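Local structure of nitrilotriacetate monooxygenase (Burkholderia pseudomallei, 3SDO) at residues Leu301-Phe313 against Leu328-Ile340. The protein probably acts as an FMN-dependent monooxygenase of the NtaA/SnaA/DszA family, using molecular oxygen to oxidise its substrate. Sequence-based numbering, arbitrary orientation.
Sequences LAYLSHFFQQHDF and LGSDGFQSTTDNI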
loop_
_atom_site.group_PDB
_atom_site.type_symbol
_atom_site.label_atom_id
_atom_site.label_comp_id
_atom_site.label_asym_id
_atom_site.label_seq_id
_atom_site.Cartn_x
_atom_site.Cartn_y
_atom_site.Cartn_z
ATOM N N LEU A 301 -9.148 -35.726 -3.923
ATOM C CA LEU A 301 -9.268 -36.777 -2.883
ATOM C C LEU A 301 -8.779 -36.361 -1.466
ATOM O O LEU A 301 -9.376 -36.750 -0.459
ATOM C CB LEU A 301 -8.520 -38.044 -3.314
ATOM C CG LEU A 301 -8.979 -38.774 -4.576
ATOM C CD1 LEU A 301 -8.111 -40.024 -4.815
ATOM C CD2 LEU A 301 -10.428 -39.151 -4.467
ATOM N N ALA A 302 -7.684 -35.607 -1.387
ATOM C CA ALA A 302 -7.128 -35.188 -0.094
ATOM C C ALA A 302 -8.151 -34.347 0.657
ATOM O O ALA A 302 -8.266 -34.426 1.884
ATOM C CB ALA A 302 -5.807 -34.389 -0.279
ATOM N N TYR A 303 -8.905 -33.557 -0.093
ATOM C CA TYR A 303 -9.940 -32.734 0.481
ATOM C C TYR A 303 -11.199 -33.532 0.857
ATOM O O TYR A 303 -11.861 -33.221 1.851
ATOM C CB TYR A 303 -10.252 -31.555 -0.456
ATOM C CG TYR A 303 -11.104 -30.490 0.202
ATOM C CD1 TYR A 303 -10.590 -29.692 1.227
ATOM C CD2 TYR A 303 -12.432 -30.295 -0.191
ATOM C CE1 TYR A 303 -11.377 -28.725 1.845
ATOM C CE2 TYR A 303 -13.222 -29.336 0.414
ATOM C CZ TYR A 303 -12.699 -28.550 1.437
ATOM O OH TYR A 303 -13.489 -27.591 2.046
ATOM N N LEU A 304 -11.544 -34.570 0.095
ATOM C CA LEU A 304 -12.571 -35.521 0.534
ATOM C C LEU A 304 -12.169 -36.232 1.839
ATOM O O LEU A 304 -13.002 -36.483 2.719
ATOM C CB LEU A 304 -12.768 -36.630 -0.498
ATOM C CG LEU A 304 -13.964 -36.763 -1.433
ATOM C CD1 LEU A 304 -13.922 -38.206 -1.910
ATOM C CD2 LEU A 304 -15.323 -36.426 -0.811
ATOM N N SER A 305 -10.898 -36.616 1.912
ATOM C CA SER A 305 -10.319 -37.294 3.086
ATOM C C SER A 305 -10.581 -36.488 4.374
ATOM O O SER A 305 -10.852 -37.057 5.428
ATOM C CB SER A 305 -8.802 -37.486 2.845
ATOM O OG SER A 305 -8.172 -38.266 3.850
ATOM N N HIS A 306 -10.520 -35.167 4.261
ATOM C CA HIS A 306 -10.794 -34.227 5.356
ATOM C C HIS A 306 -12.142 -34.482 6.067
ATOM O O HIS A 306 -12.262 -34.348 7.294
ATOM C CB HIS A 306 -10.719 -32.784 4.773
ATOM C CG HIS A 306 -11.186 -31.702 5.692
ATOM N ND1 HIS A 306 -10.511 -31.356 6.845
ATOM C CD2 HIS A 306 -12.242 -30.856 5.608
ATOM C CE1 HIS A 306 -11.147 -30.363 7.445
ATOM N NE2 HIS A 306 -12.200 -30.037 6.712
ATOM N N PHE A 307 -13.156 -34.842 5.295
ATOM C CA PHE A 307 -14.487 -35.010 5.840
ATOM C C PHE A 307 -14.717 -36.387 6.439
ATOM O O PHE A 307 -15.686 -36.580 7.164
ATOM C CB PHE A 307 -15.524 -34.696 4.766
ATOM C CG PHE A 307 -15.503 -33.245 4.314
ATOM C CD1 PHE A 307 -15.741 -32.224 5.216
ATOM C CD2 PHE A 307 -15.234 -32.913 2.998
ATOM C CE1 PHE A 307 -15.715 -30.887 4.811
ATOM C CE2 PHE A 307 -15.199 -31.572 2.584
ATOM C CZ PHE A 307 -15.447 -30.562 3.493
ATOM N N PHE A 308 -13.836 -37.337 6.138
ATOM C CA PHE A 308 -13.998 -38.716 6.585
ATOM C C PHE A 308 -12.843 -39.184 7.481
ATOM O O PHE A 308 -12.340 -40.299 7.330
ATOM C CB PHE A 308 -14.125 -39.635 5.364
ATOM C CG PHE A 308 -15.412 -39.483 4.618
ATOM C CD1 PHE A 308 -16.523 -40.231 4.978
ATOM C CD2 PHE A 308 -15.512 -38.614 3.549
ATOM C CE1 PHE A 308 -17.716 -40.113 4.287
ATOM C CE2 PHE A 308 -16.684 -38.491 2.838
ATOM C CZ PHE A 308 -17.794 -39.246 3.206
ATOM N N GLN A 309 -12.433 -38.337 8.419
ATOM C CA GLN A 309 -11.393 -38.675 9.390
ATOM C C GLN A 309 -10.104 -39.200 8.725
ATOM O O GLN A 309 -9.505 -40.180 9.184
ATOM C CB GLN A 309 -11.934 -39.684 10.420
ATOM C CG GLN A 309 -13.173 -39.183 11.173
ATOM C CD GLN A 309 -13.601 -40.083 12.322
ATOM O OE1 GLN A 309 -13.964 -41.244 12.124
ATOM N NE2 GLN A 309 -13.633 -39.519 13.530
ATOM N N GLN A 310 -9.689 -38.518 7.657
ATOM C CA GLN A 310 -8.470 -38.833 6.897
ATOM C C GLN A 310 -8.441 -40.210 6.245
ATOM O O GLN A 310 -7.377 -40.795 6.047
ATOM C CB GLN A 310 -7.211 -38.636 7.733
ATOM C CG GLN A 310 -7.029 -37.173 8.152
ATOM C CD GLN A 310 -7.214 -36.979 9.624
ATOM O OE1 GLN A 310 -8.345 -36.976 10.129
ATOM N NE2 GLN A 310 -6.099 -36.812 10.338
ATOM N N HIS A 311 -9.606 -40.681 5.842
ATOM C CA HIS A 311 -9.694 -41.900 5.063
ATOM C C HIS A 311 -8.872 -41.763 3.778
ATOM O O HIS A 311 -8.877 -40.713 3.143
ATOM C CB HIS A 311 -11.154 -42.220 4.737
ATOM C CG HIS A 311 -11.344 -43.553 4.098
ATOM N ND1 HIS A 311 -11.335 -44.730 4.814
ATOM C CD2 HIS A 311 -11.569 -43.895 2.807
ATOM C CE1 HIS A 311 -11.530 -45.745 3.985
ATOM N NE2 HIS A 311 -11.687 -45.262 2.764
ATOM N N ASP A 312 -8.170 -42.836 3.419
ATOM C CA ASP A 312 -7.294 -42.842 2.256
ATOM C C ASP A 312 -8.072 -43.322 1.035
ATOM O O ASP A 312 -8.171 -44.526 0.759
ATOM C CB ASP A 312 -6.050 -43.707 2.503
ATOM C CG ASP A 312 -5.198 -43.871 1.263
ATOM O OD1 ASP A 312 -5.305 -43.011 0.359
ATOM O OD2 ASP A 312 -4.455 -44.885 1.179
ATOM N N PHE A 313 -8.628 -42.355 0.312
ATOM C CA PHE A 313 -9.446 -42.635 -0.848
ATOM C C PHE A 313 -8.600 -43.002 -2.073
ATOM O O PHE A 313 -9.147 -43.424 -3.099
ATOM C CB PHE A 313 -10.323 -41.422 -1.177
ATOM C CG PHE A 313 -11.545 -41.292 -0.303
ATOM C CD1 PHE A 313 -12.716 -41.991 -0.611
ATOM C CD2 PHE A 313 -11.534 -40.475 0.819
ATOM C CE1 PHE A 313 -13.841 -41.863 0.175
ATOM C CE2 PHE A 313 -12.659 -40.338 1.617
ATOM C CZ PHE A 313 -13.810 -41.041 1.310
ATOM N N LEU A 328 -17.705 -45.268 8.046
ATOM C CA LEU A 328 -16.726 -44.259 8.469
ATOM C C LEU A 328 -17.390 -43.085 9.194
ATOM O O LEU A 328 -18.460 -42.631 8.803
ATOM C CB LEU A 328 -15.939 -43.710 7.268
ATOM C CG LEU A 328 -15.101 -44.685 6.444
ATOM C CD1 LEU A 328 -14.533 -43.925 5.216
ATOM C CD2 LEU A 328 -14.003 -45.364 7.283
ATOM N N GLY A 329 -16.731 -42.595 10.236
ATOM C CA GLY A 329 -17.171 -41.394 10.939
ATOM C C GLY A 329 -16.646 -40.111 10.296
ATOM O O GLY A 329 -16.084 -40.137 9.202
ATOM N N SER A 330 -16.834 -38.992 11.001
ATOM C CA SER A 330 -16.386 -37.672 10.565
ATOM C C SER A 330 -16.022 -36.821 11.803
ATOM O O SER A 330 -16.555 -37.037 12.906
ATOM C CB SER A 330 -17.492 -37.007 9.738
ATOM O OG SER A 330 -17.133 -35.691 9.338
ATOM N N ASP A 331 -15.103 -35.877 11.621
ATOM C CA ASP A 331 -14.695 -34.972 12.694
ATOM C C ASP A 331 -15.639 -33.759 12.758
ATOM O O ASP A 331 -15.236 -32.631 12.467
ATOM C CB ASP A 331 -13.241 -34.513 12.487
ATOM C CG ASP A 331 -12.239 -35.671 12.556
ATOM O OD1 ASP A 331 -12.315 -36.458 13.520
ATOM O OD2 ASP A 331 -11.379 -35.798 11.658
ATOM N N GLY A 332 -16.896 -33.997 13.134
ATOM C CA GLY A 332 -17.895 -32.927 13.234
ATOM C C GLY A 332 -18.483 -32.450 11.912
ATOM O O GLY A 332 -19.241 -31.480 11.885
ATOM N N PHE A 333 -18.142 -33.117 10.807
ATOM C CA PHE A 333 -18.699 -32.760 9.509
ATOM C C PHE A 333 -19.739 -33.782 9.048
ATOM O O PHE A 333 -19.935 -33.957 7.854
ATOM C CB PHE A 333 -17.599 -32.644 8.447
ATOM C CG PHE A 333 -16.458 -31.744 8.838
ATOM C CD1 PHE A 333 -16.619 -30.367 8.847
ATOM C CD2 PHE A 333 -15.215 -32.277 9.155
ATOM C CE1 PHE A 333 -15.566 -29.523 9.199
ATOM C CE2 PHE A 333 -14.149 -31.442 9.507
ATOM C CZ PHE A 333 -14.335 -30.062 9.531
ATOM N N GLN A 334 -20.412 -34.443 9.984
ATOM C CA GLN A 334 -21.349 -35.515 9.623
ATOM C C GLN A 334 -22.442 -35.071 8.657
ATOM O O GLN A 334 -22.865 -35.864 7.819
ATOM C CB GLN A 334 -21.991 -36.162 10.845
ATOM C CG GLN A 334 -21.036 -36.984 11.694
ATOM C CD GLN A 334 -20.261 -36.147 12.688
ATOM O OE1 GLN A 334 -20.401 -34.912 12.739
ATOM N NE2 GLN A 334 -19.446 -36.809 13.497
ATOM N N SER A 335 -22.891 -33.818 8.762
ATOM C CA SER A 335 -23.908 -33.307 7.845
ATOM C C SER A 335 -23.359 -33.189 6.418
ATOM O O SER A 335 -24.084 -33.401 5.432
ATOM C CB SER A 335 -24.462 -31.947 8.316
ATOM O OG SER A 335 -23.762 -30.855 7.731
ATOM N N THR A 336 -22.081 -32.828 6.306
ATOM C CA THR A 336 -21.434 -32.753 4.998
ATOM C C THR A 336 -21.219 -34.157 4.437
ATOM O O THR A 336 -21.430 -34.388 3.242
ATOM C CB THR A 336 -20.089 -31.997 5.060
ATOM O OG1 THR A 336 -20.319 -30.676 5.528
ATOM C CG2 THR A 336 -19.461 -31.912 3.686
ATOM N N THR A 337 -20.814 -35.104 5.280
ATOM C CA THR A 337 -20.624 -36.459 4.790
ATOM C C THR A 337 -21.967 -37.043 4.350
ATOM O O THR A 337 -22.033 -37.759 3.348
ATOM C CB THR A 337 -19.856 -37.383 5.784
ATOM O OG1 THR A 337 -20.547 -37.477 7.039
ATOM C CG2 THR A 337 -18.455 -36.853 6.000
ATOM N N ASP A 338 -23.037 -36.705 5.069
ATOM C CA ASP A 338 -24.392 -37.083 4.641
ATOM C C ASP A 338 -24.723 -36.483 3.263
ATOM O O ASP A 338 -25.274 -37.171 2.403
ATOM C CB ASP A 338 -25.439 -36.653 5.674
ATOM C CG ASP A 338 -25.471 -37.559 6.908
ATOM O OD1 ASP A 338 -24.873 -38.659 6.886
ATOM O OD2 ASP A 338 -26.116 -37.172 7.905
ATOM N N ASN A 339 -24.392 -35.216 3.050
ATOM C CA ASN A 339 -24.658 -34.588 1.746
ATOM C C ASN A 339 -23.914 -35.324 0.638
ATOM O O ASN A 339 -24.456 -35.570 -0.441
ATOM C CB ASN A 339 -24.217 -33.118 1.720
ATOM C CG ASN A 339 -25.042 -32.231 2.618
ATOM O OD1 ASN A 339 -26.156 -32.580 3.031
ATOM N ND2 ASN A 339 -24.502 -31.047 2.913
ATOM N N ILE A 340 -22.662 -35.674 0.920
ATOM C CA ILE A 340 -21.816 -36.354 -0.047
ATOM C C ILE A 340 -22.403 -37.735 -0.405
ATOM O O ILE A 340 -22.576 -38.075 -1.587
ATOM C CB ILE A 340 -20.359 -36.461 0.488
ATOM C CG1 ILE A 340 -19.700 -35.076 0.471
ATOM C CG2 ILE A 340 -19.524 -37.418 -0.353
ATOM C CD1 ILE A 340 -18.347 -35.008 1.172
HETATM O O HOH W 1 -13.212 -35.752 9.333
#
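Q309 and D331 face each other across one water held by four hydrogen bonds: Q309 N and D331 N give to it, while it gives to H306 O (2.7 Å) and to D331 OD2. The site illustrates how one water can tie two turns together in a helix-loop-helix excursion of a TIM-barrel, luciferase-like monooxygenase, here inserted between barrel strands 268-277 and 372-373. The axes of helices 301-307 and 334-340 run at 126°, and a long loop joins them.

Beside the water, S330 OG donates to F307 O at 2.8 Å, tilted 25° from the carbonyl plane. Q309 NE2 adds a weak bond to D331 OD1 (3.3 Å), straight but with amide and carboxylate planes well twisted. The neighbouring G329 O is buried without a partner.

Next to this polar seam H306, F307 and F333 form an aromatic cluster. F307 sends its edge to the face of F333 in a T-shaped pair (centroids 5.4 Å apart, planes at 86°), while T336 CG2 covers one face of F307 and H306 CD2 the other. T337 places OG1 between its backbone N and carbonyl carbon, where it donates to Q334 O, and thereby turns CG2 over the centre of the F308 ring, 3.8 Å from its centroid. L328 CD1 sits over one face of the H311 ring, offset toward its rim, and H311 NE2 is hydrogen-bonded to Y316 OH. Deeper in, toward helix 351-363, L304 CD2 meets I340 CD1 at 3.9 Å.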